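Long-range contacts in endo-1,3-beta-glucanase, family GH16 (Zobellia galactanivorans, PDB 4BPZ), which probably cleaves internal beta-1,3 linkages of algal laminarin through its calcium-binding family 16 glycoside hydrolase domain, the part present here: residues N45-Y50 against K80-A85; T51-N56 against I69-T74; L104-G109 against T243-E248. The protein carries 1 engineered substitution. All blocks are in the same frame, centred on the assembly; numbering follows the deposited sequence. Where two conformers were deposited one is given.

Contact 1: residues N45-Y50 against K80-A85; sequences NELQHY and KDYTSA
K80 lays its CG over one face of the H49 imidazole, 3.6 Å from the ring centroid and shifted toward the rim where CD2 lies. The two side chains cross at about a right angle, a CH-pi contact in which the lysine's aliphatic part serves as the lid. A bend at the second torsion of K80 (chi2 -68°) then turns the chain away from the ring, so that NZ finds S41 OG and a water that also donates to the carbonyl of E46. A long, flexible lysine suits this double duty, greasy at its root and charged at its end. H49 is anchored by NE2, which bonds to the carbonyl of S78.

The backbones pair in parallel, and H49 uses both of its peptide groups: H49 N donates to Y82 O over 2.9 Å, and H49 O accepts from S84 N, also 2.9 Å away. H49 and T83, paired in register, share one face of the sheet, while Y50 and S84 share the other. On that second face the small S84 packs its CB 3.7 Å from Y50 CE1, with its backbone carbon at the edge of the tyrosine ring. S84 OG stands anti to its own N (chi1 -173°) and reaches the carbonyl of I228. At the L47 end side chains and a water take over from the strand bonds. There the Y82 ring meets L47 O with its edge, its CD1 stands 3.8 Å from L47 CB, and a water joins L47 O to D81 N, at 2.8 Å and 2.9 Å. Strand 48-50 is therefore a short parallel addition to the otherwise antiparallel strands of the beta-jelly-roll sandwich characteristic of family 16 glycoside hydrolases.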
ATOM      1  N   ASN A  45       2.306  13.433   8.468  1.00 13.77           N
ATOM      2  CA  ASN A  45       2.911  13.530   9.772  1.00 14.74           C
ATOM      3  C   ASN A  45       3.461  12.193  10.287  1.00 13.31           C
ATOM      4  O   ASN A  45       3.678  12.012  11.487  1.00 14.17           O
ATOM      5  CB  ASN A  45       1.961  14.177  10.812  1.00 17.82           C
ATOM      6  CG  ASN A  45       1.511  15.507  10.355  1.00 22.29           C
ATOM      7  OD1 ASN A  45       2.375  16.350  10.058  1.00 25.91           O
ATOM      8  ND2 ASN A  45       0.248  15.705  10.239  1.00 26.32           N
ATOM      9  N   GLU A  46       3.807  11.261   9.343  1.00 13.33           N
ATOM     10  CA  GLU A  46       4.314   9.941   9.727  1.00 13.15           C
ATOM     11  C   GLU A  46       5.686  10.091  10.346  1.00 12.08           C
ATOM     12  O   GLU A  46       6.475  10.991  10.026  1.00 13.66           O
ATOM     13  CB  GLU A  46       4.409   9.087   8.465  1.00 13.16           C
ATOM     14  CG  GLU A  46       3.028   8.713   7.957  1.00 12.89           C
ATOM     15  CD  GLU A  46       3.056   8.254   6.510  1.00 11.90           C
ATOM     16  OE1 GLU A  46       4.161   7.856   6.010  1.00 12.90           O
ATOM     17  OE2 GLU A  46       1.960   8.266   5.885  1.00 13.14           O
ATOM     18  N   LEU A  47       6.056   9.103  11.189  1.00 12.18           N
ATOM     19  CA  LEU A  47       7.245   9.208  12.022  1.00 13.15           C
ATOM     20  C   LEU A  47       8.377   8.353  11.600  1.00 12.02           C
ATOM     21  O   LEU A  47       9.416   8.371  12.219  1.00 14.46           O
ATOM     22  CB  LEU A  47       6.846   8.888  13.490  1.00 14.06           C
ATOM     23  CG  LEU A  47       5.841   9.928  14.066  1.00 15.43           C
ATOM     24  CD1 LEU A  47       5.527   9.590  15.515  1.00 18.50           C
ATOM     25  CD2 LEU A  47       6.427  11.331  14.044  1.00 19.22           C
ATOM     26  N   GLN A  48       8.249   7.563  10.528  1.00 12.29           N
ATOM     27  CA  GLN A  48       9.259   6.600  10.096  1.00 12.48           C
ATOM     28  C   GLN A  48      10.169   7.139   9.004  1.00 12.03           C
ATOM     29  O   GLN A  48       9.763   8.000   8.182  1.00 12.85           O
ATOM     30  CB  GLN A  48       8.691   5.251   9.629  1.00 12.24           C
ATOM     31  CG  GLN A  48       8.066   5.258   8.213  1.00 12.71           C
ATOM     32  CD  GLN A  48       6.875   6.132   8.061  1.00 11.13           C
ATOM     33  OE1 GLN A  48       6.662   6.734   6.958  1.00 14.03           O
ATOM     34  NE2 GLN A  48       6.062   6.256   9.032  1.00 10.72           N
ATOM     35  N   HIS A  49      11.349   6.533   8.879  1.00 11.84           N
ATOM     36  CA  HIS A  49      12.060   6.404   7.608  1.00 12.11           C
ATOM     37  C   HIS A  49      11.798   5.040   7.016  1.00 11.92           C
ATOM     38  O   HIS A  49      11.589   4.066   7.716  1.00 12.77           O
ATOM     39  CB  HIS A  49      13.565   6.566   7.781  1.00 12.54           C
ATOM     40  CG  HIS A  49      14.037   7.992   7.705  1.00 13.26           C
ATOM     41  ND1 HIS A  49      13.715   8.805   6.707  1.00 13.91           N
ATOM     42  CD2 HIS A  49      14.865   8.711   8.558  1.00 13.30           C
ATOM     43  CE1 HIS A  49      14.282  10.004   6.932  1.00 14.42           C
ATOM     44  NE2 HIS A  49      14.992   9.923   8.047  1.00 14.92           N
ATOM     45  N   TYR A  50      11.833   5.014   5.694  1.00 11.47           N
ATOM     46  CA  TYR A  50      11.768   3.758   4.941  1.00 11.30           C
ATOM     47  C   TYR A  50      13.158   3.375   4.446  1.00 11.07           C
ATOM     48  O   TYR A  50      13.917   4.228   4.041  1.00 12.59           O
ATOM     49  CB  TYR A  50      10.778   3.892   3.777  1.00 11.79           C
ATOM     50  CG  TYR A  50       9.334   3.953   4.222  1.00 10.96           C
ATOM     51  CD1 TYR A  50       8.772   2.921   4.978  1.00 10.63           C
ATOM     52  CD2 TYR A  50       8.497   5.001   3.833  1.00 10.96           C
ATOM     53  CE1 TYR A  50       7.441   2.932   5.340  1.00 10.82           C
ATOM     54  CE2 TYR A  50       7.164   5.028   4.191  1.00 11.07           C
ATOM     55  CZ  TYR A  50       6.633   3.983   4.934  1.00  9.98           C
ATOM     56  OH  TYR A  50       5.297   3.970   5.282  1.00 11.91           O
ATOM     57  N   LYS A  80      14.865  10.022  12.274  1.00 15.74           N
ATOM     58  CA  LYS A  80      13.549   9.605  12.710  1.00 15.37           C
ATOM     59  C   LYS A  80      13.747   8.521  13.759  1.00 15.46           C
ATOM     60  O   LYS A  80      14.833   7.943  13.920  1.00 16.13           O
ATOM     61  CB  LYS A  80      12.722   9.036  11.529  1.00 15.50           C
ATOM     62  CG  LYS A  80      12.444  10.018  10.429  1.00 16.42           C
ATOM     63  CD  LYS A  80      11.483  11.138  10.898  1.00 17.78           C
ATOM     64  CE  LYS A  80      11.285  12.179   9.788  1.00 16.84           C
ATOM     65  NZ  LYS A  80      10.643  13.387  10.257  1.00 20.82           N
ATOM     66  N   ASP A  81      12.654   8.247  14.468  1.00 14.35           N
ATOM     67  CA  ASP A  81      12.688   7.309  15.611  1.00 14.54           C
ATOM     68  C   ASP A  81      12.180   5.913  15.251  1.00 12.82           C
ATOM     69  O   ASP A  81      12.188   5.027  16.111  1.00 14.41           O
ATOM     70  CB  ASP A  81      11.774   7.853  16.724  1.00 17.51           C
ATOM     71  CG  ASP A  81      12.313   9.109  17.343  1.00 20.84           C
ATOM     72  OD1 ASP A  81      13.544   9.357  17.226  1.00 24.67           O
ATOM     73  OD2 ASP A  81      11.502   9.846  17.950  1.00 25.86           O
ATOM     74  N   TYR A  82      11.731   5.683  14.002  1.00 13.24           N
ATOM     75  CA  TYR A  82      11.227   4.414  13.546  1.00 12.17           C
ATOM     76  C   TYR A  82      11.756   4.153  12.162  1.00 12.12           C
ATOM     77  O   TYR A  82      11.924   5.101  11.375  1.00 12.79           O
ATOM     78  CB  TYR A  82       9.677   4.349  13.500  1.00 13.15           C
ATOM     79  CG  TYR A  82       9.060   4.688  14.842  1.00 13.17           C
ATOM     80  CD1 TYR A  82       8.789   6.041  15.164  1.00 14.25           C
ATOM     81  CD2 TYR A  82       8.836   3.730  15.799  1.00 13.65           C
ATOM     82  CE1 TYR A  82       8.323   6.391  16.446  1.00 15.19           C
ATOM     83  CE2 TYR A  82       8.337   4.039  17.092  1.00 15.31           C
ATOM     84  CZ  TYR A  82       8.083   5.364  17.374  1.00 15.77           C
ATOM     85  OH  TYR A  82       7.637   5.666  18.633  1.00 18.85           O
ATOM     86  N   THR A  83      11.883   2.893  11.821  1.00 12.24           N
ATOM     87  CA  THR A  83      12.189   2.465  10.422  1.00 11.61           C
ATOM     88  C   THR A  83      11.171   1.463   9.978  1.00 10.82           C
ATOM     89  O   THR A  83      10.547   0.730  10.795  1.00 11.77           O
ATOM     90  CB  THR A  83      13.634   1.831  10.369  1.00 12.30           C
ATOM     91  OG1 THR A  83      13.640   0.695  11.204  1.00 12.91           O
ATOM     92  CG2 THR A  83      14.691   2.805  10.718  1.00 14.15           C
ATOM     93  N   SER A  84      10.954   1.382   8.667  1.00 10.80           N
ATOM     94  CA  SER A  84      10.025   0.449   8.065  1.00 10.94           C
ATOM     95  C   SER A  84      10.447   0.270   6.591  1.00  9.94           C
ATOM     96  O   SER A  84      11.544   0.690   6.214  1.00 10.78           O
ATOM     97  CB  SER A  84       8.606   0.967   8.243  1.00 11.23           C
ATOM     98  OG  SER A  84       7.671   0.033   7.821  1.00 11.04           O
ATOM     99  N   ALA A  85       9.564  -0.328   5.799  1.00 10.67           N
ATOM    100  CA  ALA A  85       9.809  -0.440   4.355  1.00 10.40           C
ATOM    101  C   ALA A  85       8.544  -0.041   3.622  1.00 10.54           C
ATOM    102  O   ALA A  85       7.418  -0.187   4.102  1.00 10.18           O
ATOM    103  CB  ALA A  85      10.234  -1.834   3.961  1.00 11.83           C
TER
HETATM  104  O   HOH W   1       8.169  12.920  11.408  1.00 27.64           O
HETATM  105  O   HOH W   2      10.344   9.952  14.287  1.00 16.00           O

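Contact 2: residues T51-N56 against I69-T74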
ATOM      1  N   THR A  51      13.495   2.084   4.556  1.00 12.05           N
ATOM      2  CA  THR A  51      14.862   1.619   4.197  1.00 12.23           C
ATOM      3  C   THR A  51      14.696   0.386   3.361  1.00 11.83           C
ATOM      4  O   THR A  51      13.653  -0.273   3.316  1.00 12.26           O
ATOM      5  CB  THR A  51      15.776   1.366   5.414  1.00 12.52           C
ATOM      6  OG1 THR A  51      15.702  -0.006   5.830  1.00 12.63           O
ATOM      7  CG2 THR A  51      15.555   2.343   6.523  1.00 13.67           C
ATOM      8  N   ASN A  52      15.832  -0.002   2.715  1.00 12.54           N
ATOM      9  CA  ASN A  52      15.835  -1.251   1.959  1.00 12.76           C
ATOM     10  C   ASN A  52      16.601  -2.354   2.656  1.00 12.49           C
ATOM     11  O   ASN A  52      16.994  -3.332   2.036  1.00 14.99           O
ATOM     12  CB  ASN A  52      16.320  -1.079   0.503  1.00 14.76           C
ATOM     13  CG  ASN A  52      17.802  -0.898   0.377  1.00 15.16           C
ATOM     14  OD1 ASN A  52      18.364  -1.049  -0.794  1.00 19.00           O
ATOM     15  ND2 ASN A  52      18.478  -0.658   1.382  1.00 16.19           N
ATOM     16  N   ARG A  53      16.795  -2.226   3.977  1.00 12.77           N
ATOM     17  CA  ARG A  53      17.564  -3.166   4.739  1.00 14.50           C
ATOM     18  C   ARG A  53      16.800  -4.370   5.131  1.00 13.15           C
ATOM     19  O   ARG A  53      15.554  -4.358   5.246  1.00 12.38           O
ATOM     20  CB  ARG A  53      18.119  -2.495   6.013  1.00 14.66           C
ATOM     21  CG  ARG A  53      18.883  -1.207   5.806  1.00 15.49           C
ATOM     22  CD  ARG A  53      19.207  -0.627   7.144  1.00 15.83           C
ATOM     23  NE  ARG A  53      17.948  -0.316   7.821  1.00 15.24           N
ATOM     24  CZ  ARG A  53      17.780  -0.195   9.138  1.00 14.03           C
ATOM     25  NH1 ARG A  53      18.793  -0.202   9.979  1.00 16.06           N
ATOM     26  NH2 ARG A  53      16.553  -0.079   9.642  1.00 14.37           N
ATOM     27  N   SER A  54      17.506  -5.449   5.440  1.00 14.75           N
ATOM     28  CA  SER A  54      16.844  -6.646   6.016  0.50 15.81           C
ATOM     29  C   SER A  54      16.195  -6.429   7.345  1.00 13.86           C
ATOM     30  O   SER A  54      15.268  -7.171   7.676  1.00 15.44           O
ATOM     31  CB  SER A  54      17.762  -7.861   6.184  0.50 18.81           C
ATOM     32  OG  SER A  54      18.070  -8.373   4.919  0.50 19.31           O
ATOM     33  N   GLU A  55      16.555  -5.347   8.055  1.00 13.17           N
ATOM     34  CA  GLU A  55      15.783  -5.016   9.261  1.00 13.87           C
ATOM     35  C   GLU A  55      14.318  -4.859   8.910  1.00 12.54           C
ATOM     36  O   GLU A  55      13.443  -5.225   9.735  1.00 13.61           O
ATOM     37  CB  GLU A  55      16.257  -3.676   9.801  1.00 13.74           C
ATOM     38  CG  GLU A  55      17.424  -3.741  10.776  1.00 16.31           C
ATOM     39  CD  GLU A  55      18.781  -3.903  10.138  1.00 15.44           C
ATOM     40  OE1 GLU A  55      18.908  -4.022   8.912  1.00 15.97           O
ATOM     41  OE2 GLU A  55      19.784  -3.903  10.928  1.00 18.41           O
ATOM     42  N   ASN A  56      13.999  -4.225   7.780  1.00 11.62           N
ATOM     43  CA  ASN A  56      12.632  -3.840   7.504  1.00 11.23           C
ATOM     44  C   ASN A  56      11.882  -4.601   6.499  1.00 11.10           C
ATOM     45  O   ASN A  56      10.672  -4.425   6.387  1.00 11.66           O
ATOM     46  CB  ASN A  56      12.591  -2.311   7.182  1.00 12.00           C
ATOM     47  CG  ASN A  56      13.252  -1.452   8.224  1.00 10.95           C
ATOM     48  OD1 ASN A  56      14.264  -0.790   7.968  1.00 12.39           O
ATOM     49  ND2 ASN A  56      12.709  -1.451   9.464  1.00 11.97           N
ATOM     50  N   ILE A  69      10.151  -0.855  13.148  1.00 12.22           N
ATOM     51  CA  ILE A  69      11.026  -0.985  14.341  1.00 12.35           C
ATOM     52  C   ILE A  69      11.211   0.368  14.947  1.00 12.64           C
ATOM     53  O   ILE A  69      11.424   1.369  14.264  1.00 13.68           O
ATOM     54  CB  ILE A  69      12.403  -1.532  13.975  1.00 13.30           C
ATOM     55  CG1 ILE A  69      12.353  -2.794  13.133  1.00 14.57           C
ATOM     56  CG2 ILE A  69      13.230  -1.771  15.223  1.00 15.31           C
ATOM     57  CD1 ILE A  69      13.684  -3.270  12.617  1.00 16.92           C
ATOM     58  N   LYS A  70      11.138   0.444  16.297  1.00 13.09           N
ATOM     59  CA  LYS A  70      11.584   1.668  16.997  1.00 13.68           C
ATOM     60  C   LYS A  70      13.096   1.637  16.995  1.00 14.88           C
ATOM     61  O   LYS A  70      13.754   0.757  17.639  1.00 16.03           O
ATOM     62  CB  LYS A  70      11.031   1.682  18.434  1.00 15.78           C
ATOM     63  CG  LYS A  70      11.392   2.985  19.164  1.00 16.97           C
ATOM     64  CD  LYS A  70      10.677   3.065  20.480  1.00 18.76           C
ATOM     65  CE  LYS A  70      10.887   4.449  21.089  1.00 21.63           C
ATOM     66  NZ  LYS A  70      10.092   4.518  22.354  1.00 23.59           N
ATOM     67  N   GLU A  71      13.701   2.581  16.293  1.00 14.60           N
ATOM     68  CA  GLU A  71      15.134   2.563  15.960  1.00 17.47           C
ATOM     69  C   GLU A  71      15.451   3.950  15.478  1.00 16.90           C
ATOM     70  O   GLU A  71      14.808   4.469  14.536  1.00 17.41           O
ATOM     71  CB  GLU A  71      15.347   1.532  14.746  1.00 18.99           C
ATOM     72  CG  GLU A  71      16.723   1.600  14.199  1.00 20.42           C
ATOM     73  CD  GLU A  71      16.965   0.756  12.982  1.00 19.76           C
ATOM     74  OE1 GLU A  71      16.041   0.080  12.448  1.00 16.91           O
ATOM     75  OE2 GLU A  71      18.163   0.720  12.560  1.00 23.06           O
ATOM     76  N   LYS A  72      16.480   4.587  16.036  1.00 17.63           N
ATOM     77  CA  LYS A  72      16.931   5.899  15.505  1.00 17.75           C
ATOM     78  C   LYS A  72      17.602   5.632  14.136  1.00 16.88           C
ATOM     79  O   LYS A  72      18.492   4.777  14.047  1.00 21.06           O
ATOM     80  CB  LYS A  72      17.931   6.609  16.452  1.00 20.64           C
ATOM     81  CG  LYS A  72      17.266   6.990  17.772  1.00 27.31           C
ATOM     82  CD  LYS A  72      16.480   8.287  17.643  1.00 30.04           C
ATOM     83  CE  LYS A  72      16.133   8.747  19.059  1.00 39.98           C
ATOM     84  NZ  LYS A  72      15.191   9.889  19.185  1.00 44.34           N
ATOM     85  N   TYR A  73      17.251   6.422  13.146  1.00 16.08           N
ATOM     86  CA  TYR A  73      17.832   6.243  11.845  1.00 16.42           C
ATOM     87  C   TYR A  73      17.895   7.524  11.150  1.00 16.06           C
ATOM     88  O   TYR A  73      16.948   8.328  11.194  1.00 16.26           O
ATOM     89  CB  TYR A  73      16.951   5.257  11.032  1.00 16.68           C
ATOM     90  CG  TYR A  73      17.494   4.860   9.660  1.00 14.79           C
ATOM     91  CD1 TYR A  73      18.358   3.794   9.563  1.00 16.46           C
ATOM     92  CD2 TYR A  73      17.229   5.556   8.514  1.00 16.53           C
ATOM     93  CE1 TYR A  73      18.961   3.403   8.356  1.00 17.29           C
ATOM     94  CE2 TYR A  73      17.798   5.224   7.307  1.00 16.06           C
ATOM     95  CZ  TYR A  73      18.654   4.146   7.232  1.00 16.57           C
ATOM     96  OH  TYR A  73      19.206   3.836   5.994  1.00 19.26           O
ATOM     97  N   THR A  74      19.039   7.834  10.488  1.00 17.49           N
ATOM     98  CA  THR A  74      19.238   9.178   9.822  1.00 18.07           C
ATOM     99  C   THR A  74      19.416   8.903   8.324  1.00 18.32           C
ATOM    100  O   THR A  74      20.237   8.071   7.943  1.00 20.80           O
ATOM    101  CB  THR A  74      20.438   9.887  10.417  1.00 19.75           C
ATOM    102  OG1 THR A  74      20.198  10.014  11.822  1.00 22.87           O
ATOM    103  CG2 THR A  74      20.699  11.259   9.736  1.00 22.61           C
TER
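R53 reaches from its loop to E71 on strand 63-75 and grips the carboxylate end-on with two nitrogens: NH1 lies 2.8 Å from OE2 of E71, and NH2 donates to OE1 of E71 in a nearly straight bond (2.9 Å, 174°). Both oxygens are met on their syn sides, although the guanidinium and carboxylate planes are turned 36° apart. E71 OE1 has a second partner in T83.

This is the tight part of the contact. A bend at chi3 (-63°) brings NE of R53 back to T51 OG1, 3.0 Å away and in the guanidinium plane, while NH2 also donates to N56 OD1. That T51 hydroxyl accepts from the backbone N of R53 as well, closing an ST turn, and itself donates to N56 OD1 at 2.7 Å. Threonine suits the site twice over, because its CG2 rests on one face of the Y73 ring, 3.8 Å from the centroid. Y73 CE1 in turn lies over the rim of one guanidinium face, with E55 CB over the opposite face; the tyrosine ring is tilted too far for a parallel stack.

Toward solvent the grip slackens. E55 OE2 stays 3.9 Å from R53 NH1, well out of the guanidinium plane, a long salt bridge of charges alone. Beside this, I69 CD1 touches E55 CB at 3.8 Å and lies 3.8 Å from N56 ND2, which bonds to T83 OG1 and R67 O. A methionine in place of R53 would probably leave the E71 carboxylate without its charged mate and take one side-chain donor each from T51 OG1 and N56 OD1. An ST turn, with the arginine's NE on the same hydroxyl and its two end nitrogens on a strand glutamate, here fastens a connecting loop onto the jelly roll.

Contact 3: residues L104-G109 against T243-E248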
ATOM      1  N   LEU A 104      -1.956  -8.768   9.314  1.00 12.92           N
ATOM      2  CA  LEU A 104      -1.675  -7.357   9.586  1.00 12.80           C
ATOM      3  C   LEU A 104      -0.930  -7.166  10.909  1.00 12.18           C
ATOM      4  O   LEU A 104      -1.102  -8.006  11.830  1.00 14.36           O
ATOM      5  CB  LEU A 104      -2.973  -6.508   9.542  1.00 12.80           C
ATOM      6  CG  LEU A 104      -3.786  -6.688   8.284  1.00 13.89           C
ATOM      7  CD1 LEU A 104      -4.969  -5.747   8.320  1.00 14.99           C
ATOM      8  CD2 LEU A 104      -3.009  -6.524   7.010  1.00 15.14           C
ATOM      9  N   PRO A 105      -0.228  -6.065  11.107  1.00 12.14           N
ATOM     10  CA  PRO A 105       0.366  -5.803  12.430  1.00 12.86           C
ATOM     11  C   PRO A 105      -0.728  -5.683  13.482  1.00 12.64           C
ATOM     12  O   PRO A 105      -1.788  -5.079  13.254  1.00 14.27           O
ATOM     13  CB  PRO A 105       1.106  -4.463  12.204  1.00 13.84           C
ATOM     14  CG  PRO A 105       1.192  -4.294  10.729  1.00 16.98           C
ATOM     15  CD  PRO A 105       0.161  -5.112  10.062  1.00 12.32           C
ATOM     16  N   SER A 106      -0.437  -6.170  14.680  1.00 13.90           N
ATOM     17  CA  SER A 106      -1.395  -6.030  15.804  1.00 14.41           C
ATOM     18  C   SER A 106      -1.175  -4.824  16.663  1.00 13.40           C
ATOM     19  O   SER A 106      -2.096  -4.492  17.432  1.00 14.77           O
ATOM     20  CB  SER A 106      -1.271  -7.291  16.746  1.00 15.76           C
ATOM     21  OG  SER A 106       0.005  -7.350  17.306  1.00 16.76           O
ATOM     22  N   LYS A 107       0.001  -4.202  16.635  1.00 13.16           N
ATOM     23  CA  LYS A 107       0.346  -3.253  17.653  1.00 14.54           C
ATOM     24  C   LYS A 107      -0.194  -1.883  17.374  1.00 13.86           C
ATOM     25  O   LYS A 107      -0.294  -1.383  16.242  1.00 13.91           O
ATOM     26  CB  LYS A 107       1.855  -3.174  17.867  1.00 15.14           C
ATOM     27  CG  LYS A 107       2.383  -4.492  18.502  1.00 16.61           C
ATOM     28  CD  LYS A 107       3.874  -4.484  18.735  1.00 17.72           C
ATOM     29  CE  LYS A 107       4.331  -5.804  19.385  1.00 17.77           C
ATOM     30  NZ  LYS A 107       5.803  -5.787  19.594  1.00 19.23           N
ATOM     31  N   LYS A 108      -0.485  -1.165  18.474  1.00 13.74           N
ATOM     32  CA  LYS A 108      -0.919   0.199  18.391  1.00 13.69           C
ATOM     33  C   LYS A 108       0.147   1.086  17.753  1.00 14.11           C
ATOM     34  O   LYS A 108       1.320   0.888  18.039  1.00 15.31           O
ATOM     35  CB  LYS A 108      -1.271   0.723  19.829  1.00 17.53           C
ATOM     36  CG  LYS A 108      -1.884   2.095  19.867  1.00 18.78           C
ATOM     37  CD  LYS A 108      -2.433   2.362  21.299  1.00 23.87           C
ATOM     38  CE  LYS A 108      -2.897   3.816  21.293  1.00 31.69           C
ATOM     39  NZ  LYS A 108      -3.733   4.242  22.461  1.00 38.39           N
ATOM     40  N   GLY A 109      -0.288   2.061  16.963  1.00 13.78           N
ATOM     41  CA  GLY A 109       0.622   2.972  16.304  1.00 14.79           C
ATOM     42  C   GLY A 109       0.992   2.609  14.863  1.00 12.15           C
ATOM     43  O   GLY A 109       1.560   3.448  14.167  1.00 12.85           O
ATOM     44  N   THR A 243       8.334  -1.977  20.282  1.00 14.57           N
ATOM     45  CA  THR A 243       9.599  -2.549  19.834  1.00 15.58           C
ATOM     46  C   THR A 243       9.627  -2.702  18.311  1.00 13.28           C
ATOM     47  O   THR A 243      10.347  -1.983  17.619  1.00 14.53           O
ATOM     48  CB  THR A 243       9.861  -3.920  20.484  1.00 16.67           C
ATOM     49  OG1 THR A 243       8.691  -4.739  20.367  1.00 17.24           O
ATOM     50  CG2 THR A 243      10.213  -3.753  21.954  1.00 21.30           C
ATOM     51  N   ASP A 244       8.839  -3.643  17.800  1.00 14.10           N
ATOM     52  CA  ASP A 244       8.755  -3.901  16.369  1.00 12.67           C
ATOM     53  C   ASP A 244       7.451  -4.601  16.081  1.00 13.35           C
ATOM     54  O   ASP A 244       6.777  -5.129  16.978  1.00 15.15           O
ATOM     55  CB  ASP A 244       9.972  -4.672  15.886  1.00 15.19           C
ATOM     56  CG  ASP A 244      10.246  -5.868  16.781  1.00 18.71           C
ATOM     57  OD1 ASP A 244       9.477  -6.801  16.817  1.00 20.69           O
ATOM     58  OD2 ASP A 244      11.305  -5.792  17.563  1.00 20.02           O
ATOM     59  N   ASP A 245       7.036  -4.634  14.804  1.00 13.44           N
ATOM     60  CA  ASP A 245       5.868  -5.417  14.399  1.00 13.92           C
ATOM     61  C   ASP A 245       5.964  -5.727  12.929  1.00 12.17           C
ATOM     62  O   ASP A 245       6.675  -5.003  12.178  1.00 13.85           O
ATOM     63  CB  ASP A 245       4.547  -4.701  14.683  1.00 14.41           C
ATOM     64  CG  ASP A 245       3.405  -5.632  14.937  1.00 16.00           C
ATOM     65  OD1 ASP A 245       3.593  -6.870  14.974  1.00 18.25           O
ATOM     66  OD2 ASP A 245       2.278  -5.117  15.101  1.00 18.49           O
ATOM     67  N   ILE A 246       5.250  -6.742  12.488  1.00 12.26           N
ATOM     68  CA  ILE A 246       5.299  -7.274  11.142  1.00 12.14           C
ATOM     69  C   ILE A 246       3.966  -7.234  10.430  1.00 12.00           C
ATOM     70  O   ILE A 246       2.937  -7.508  10.986  1.00 12.94           O
ATOM     71  CB  ILE A 246       5.879  -8.726  11.163  1.00 13.51           C
ATOM     72  CG1 ILE A 246       7.403  -8.686  11.353  1.00 14.63           C
ATOM     73  CG2 ILE A 246       5.511  -9.544   9.925  1.00 14.87           C
ATOM     74  CD1 ILE A 246       8.044 -10.052  11.715  1.00 16.73           C
ATOM     75  N   PHE A 247       4.050  -6.958   9.124  1.00 11.61           N
ATOM     76  CA  PHE A 247       2.975  -7.123   8.116  1.00 11.08           C
ATOM     77  C   PHE A 247       3.419  -8.272   7.222  1.00 10.72           C
ATOM     78  O   PHE A 247       4.485  -8.158   6.605  1.00 12.26           O
ATOM     79  CB  PHE A 247       2.934  -5.803   7.359  1.00 11.69           C
ATOM     80  CG  PHE A 247       1.891  -5.624   6.279  1.00 11.48           C
ATOM     81  CD1 PHE A 247       0.836  -6.491   6.072  1.00 12.07           C
ATOM     82  CD2 PHE A 247       2.008  -4.512   5.440  1.00 11.88           C
ATOM     83  CE1 PHE A 247      -0.071  -6.259   5.042  1.00 13.06           C
ATOM     84  CE2 PHE A 247       1.111  -4.282   4.438  1.00 12.48           C
ATOM     85  CZ  PHE A 247       0.065  -5.134   4.268  1.00 13.45           C
ATOM     86  N   GLU A 248       2.727  -9.381   7.259  1.00 12.24           N
ATOM     87  CA  GLU A 248       3.155 -10.599   6.612  1.00 12.49           C
ATOM     88  C   GLU A 248       2.256 -10.877   5.418  1.00 12.79           C
ATOM     89  O   GLU A 248       1.039 -10.991   5.541  1.00 14.25           O
ATOM     90  CB  GLU A 248       3.075 -11.760   7.597  1.00 15.08           C
ATOM     91  CG  GLU A 248       3.648 -13.002   6.995  1.00 17.25           C
ATOM     92  CD  GLU A 248       3.659 -14.214   7.900  1.00 21.46           C
ATOM     93  OE1 GLU A 248       2.922 -14.218   8.892  1.00 23.77           O
ATOM     94  OE2 GLU A 248       4.386 -15.169   7.599  1.00 21.57           O
TER
HETATM   95  O   HOH W   3       1.324  -9.755  12.328  1.00 47.20           O
HETATM   96  O   HOH W   4       1.579  -8.503  15.358  1.00 24.99           O
HETATM   97  O   HOH W   5       6.039  -3.579  21.295  1.00 20.85           O
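In this beta-sandwich the loop leaving strand 96-103 is clasped to the start of strand 244-255 by D245, whose carboxylate accepts from the backbone N of K107. K107 N donates to D245 OD2 (2.9 Å, 156° at the hydrogen) and meets the oxygen nearly along its C-O axis. The other oxygen, OD1, accepts a hydrogen bond from a water 2.6 Å away that itself accepts from S106 N, and it also receives a weak bond from I246 N within its own strand. A short acid is well placed here: CG stands anti to the backbone N (chi1 -151°), sending the group toward the loop.

K107 answers in the other direction. With every torsion beyond CG near 180°, its chain runs straight past D245 until NZ bonds to D244 O, 2.9 Å off and almost in line with the carbonyl. A water at NZ, 2.8 Å from it, also accepts from T243 N, so the lysine ties down the loop before the strand as well as the strand itself.

The buried end is apolar. P105, which has no N-H to offer, sets its CA 3.4 Å from I246 O and its CD 3.9 Å from F247 CB. L104 lies alongside the phenylalanine, pointing the same way, and brings CD2 within 3.5 Å of F247 CE1. The F247 ring also packs on P112, I114 and I228, and P105 shares P112 and I228 with it. One water joins the carbonyls of L104 and I246. Polar clasp outside and proline–phenylalanine packing within: so the loop linking strands 96-103 and 110-118, successive in the chain, is closed over the hydrophobic interior of the jelly roll.

How the contacts relate
Contacts 1 and 2 are close neighbours, with centres about 8 Å apart, because strands 63-75 and 82-93 lie side by side; contact 2 falls within the chain span that contact 1 brackets. A salt bridge joins them directly, K72 NZ to D81 OD1 at 2.6 Å. Contact 3 lies about 14 Å from contact 2, centre to centre, joined by the pairing of strands 63-75 and 244-255; just before the latter, T243 O probably accepts from K70 N (2.9 Å). None holds a sugar. Yet the side chains of Y50 in contact 1 and F247 in contact 3 stand about 7 Å and 9 Å from a bound glucose, and strand 244-255 runs on to D250, a calcium ligand.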